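Local coordinates for DNA repair protein XRCC1 (Mus musculus, PDB 3PC6), which acts as a scaffold that assembles DNA single-strand break repair complexes, this chain being its second BRCT domain, and binds poly-ADP-ribose chains, at residues 10-15 / 45-50. Residues are numbered along the deposited sequence; the frame is centred on the assembly and turned at random.
Sequences GKHFFL and RVQFVI
Phe13, Phe14 and Leu15 pair in parallel register with Phe48, Val49 and Ile50, the short strand axes 27° apart; these are the two inner strands of the four-stranded parallel BRCT sheet, ordered 37-38, 12-16, 48-51, 70-72. Phe14 is hydrogen-bonded through both backbone N and O, N to Phe48 O (2.8 Å) and O to Ile50 N (2.9 Å). On one face the Phe13 and Phe48 side chains run side by side, their rings meeting obliquely, planes 31° and centroids 5.5 Å apart, with Phe48 CD1 over the rim of one Phe13 face. Ile50 CD1 meets the edge of the same Phe13 ring, and Leu15 CD2 fits against Ile50 CB and CG1. Helix 23-33 covers Phe13 and Leu15 here, while Trp76 and His89 meet the Phe48 ring. On the other face Phe14 CB rests on Val46 CG1 at 3.9 Å; CG anti to the backbone N (chi1 178°) then carries the ring off, its edge grazing Val49 CG1. At the N-terminal end of the pairing, His12 O accepts two hydrogen bonds, from Phe48 N nearly head-on and from Gln47 N above the carbonyl plane. The His12 ring has Arg45 CB over one face; His12 ND1 is hydrogen-bonded to Glu39 OE2, and Arg45 NH2 forms a salt bridge with Glu39 OE1. The next rung is made by a side chain: Gln47, extended beyond CG, brings OE1 to 3.0 Å from His12 N, the donor tilted from the amide carbonyl plane.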
# COMPACT_ATOMS: atom_id res chain seq x y z
N GLY B 10 -1.33 1.55 14.01
CA GLY B 10 -0.54 0.83 15.00
C GLY B 10 -0.55 -0.69 14.86
O GLY B 10 0.10 -1.39 15.63
N LYS B 11 -1.29 -1.21 13.89
CA LYS B 11 -1.38 -2.66 13.70
C LYS B 11 -0.50 -3.14 12.54
O LYS B 11 -0.52 -2.55 11.47
CB LYS B 11 -2.83 -3.06 13.45
CG LYS B 11 -3.76 -2.71 14.60
CD LYS B 11 -5.08 -3.44 14.49
CE LYS B 11 -6.04 -3.00 15.58
NZ LYS B 11 -5.37 -2.94 16.91
N HIS B 12 0.26 -4.22 12.77
CA HIS B 12 1.17 -4.74 11.76
C HIS B 12 0.70 -6.06 11.16
O HIS B 12 0.34 -6.98 11.90
CB HIS B 12 2.57 -4.90 12.36
CG HIS B 12 3.15 -3.62 12.86
ND1 HIS B 12 4.08 -2.90 12.15
CD2 HIS B 12 2.90 -2.91 13.99
CE1 HIS B 12 4.40 -1.81 12.82
NE2 HIS B 12 3.70 -1.79 13.94
N PHE B 13 0.69 -6.13 9.83
CA PHE B 13 0.16 -7.29 9.11
C PHE B 13 1.24 -7.95 8.27
O PHE B 13 2.11 -7.28 7.72
CB PHE B 13 -0.97 -6.86 8.16
CG PHE B 13 -2.12 -6.15 8.84
CD1 PHE B 13 -1.97 -4.86 9.34
CD2 PHE B 13 -3.35 -6.77 8.95
CE1 PHE B 13 -3.03 -4.21 9.96
CE2 PHE B 13 -4.41 -6.14 9.57
CZ PHE B 13 -4.25 -4.85 10.08
N PHE B 14 1.17 -9.28 8.18
CA PHE B 14 1.95 -10.04 7.22
C PHE B 14 0.98 -10.81 6.33
O PHE B 14 0.11 -11.52 6.83
CB PHE B 14 2.88 -11.02 7.95
CG PHE B 14 3.69 -11.88 7.03
CD1 PHE B 14 4.88 -11.41 6.49
CD2 PHE B 14 3.28 -13.17 6.73
CE1 PHE B 14 5.64 -12.21 5.64
CE2 PHE B 14 4.03 -13.97 5.88
CZ PHE B 14 5.21 -13.49 5.33
N LEU B 15 1.09 -10.65 5.02
CA LEU B 15 0.19 -11.35 4.11
C LEU B 15 0.84 -12.68 3.73
O LEU B 15 1.88 -12.73 3.06
CB LEU B 15 -0.13 -10.50 2.86
CG LEU B 15 -0.76 -9.12 3.18
CD1 LEU B 15 -1.10 -8.36 1.88
CD2 LEU B 15 -2.00 -9.24 4.06
N ARG B 45 7.60 -7.53 14.98
CA ARG B 45 6.56 -6.51 14.92
C ARG B 45 5.22 -7.02 14.40
O ARG B 45 4.19 -6.38 14.60
CB ARG B 45 7.03 -5.31 14.07
CG ARG B 45 8.29 -4.63 14.58
CD ARG B 45 8.51 -3.27 13.92
NE ARG B 45 8.61 -3.35 12.47
CZ ARG B 45 9.69 -3.77 11.82
NH1 ARG B 45 10.77 -4.17 12.49
NH2 ARG B 45 9.70 -3.82 10.49
N VAL B 46 5.24 -8.16 13.71
CA VAL B 46 4.00 -8.72 13.15
C VAL B 46 2.98 -9.09 14.24
O VAL B 46 3.32 -9.72 15.24
CB VAL B 46 4.29 -9.95 12.26
CG1 VAL B 46 2.99 -10.60 11.78
CG2 VAL B 46 5.17 -9.54 11.07
N GLN B 47 1.73 -8.68 14.03
CA GLN B 47 0.64 -8.99 14.94
C GLN B 47 -0.45 -9.86 14.29
O GLN B 47 -1.06 -10.69 14.96
CB GLN B 47 0.05 -7.70 15.49
CG GLN B 47 1.08 -6.86 16.25
CD GLN B 47 0.61 -5.43 16.51
OE1 GLN B 47 -0.06 -4.83 15.67
NE2 GLN B 47 0.97 -4.89 17.66
N PHE B 48 -0.68 -9.65 12.99
CA PHE B 48 -1.71 -10.38 12.25
C PHE B 48 -1.14 -11.03 10.99
O PHE B 48 -0.57 -10.36 10.14
CB PHE B 48 -2.86 -9.45 11.85
CG PHE B 48 -3.50 -8.78 13.02
CD1 PHE B 48 -3.09 -7.51 13.41
CD2 PHE B 48 -4.44 -9.45 13.79
CE1 PHE B 48 -3.65 -6.90 14.53
CE2 PHE B 48 -5.01 -8.84 14.92
CZ PHE B 48 -4.61 -7.57 15.29
N VAL B 49 -1.30 -12.34 10.91
CA VAL B 49 -0.94 -13.12 9.72
C VAL B 49 -2.23 -13.40 8.95
O VAL B 49 -3.13 -14.09 9.47
CB VAL B 49 -0.26 -14.43 10.13
CG1 VAL B 49 0.01 -15.32 8.92
CG2 VAL B 49 1.02 -14.13 10.90
N ILE B 50 -2.35 -12.84 7.76
CA ILE B 50 -3.54 -13.01 6.93
C ILE B 50 -3.30 -14.13 5.94
O ILE B 50 -2.32 -14.11 5.20
CB ILE B 50 -3.88 -11.73 6.15
CG1 ILE B 50 -3.92 -10.51 7.08
CG2 ILE B 50 -5.18 -11.92 5.37
CD1 ILE B 50 -4.92 -10.60 8.24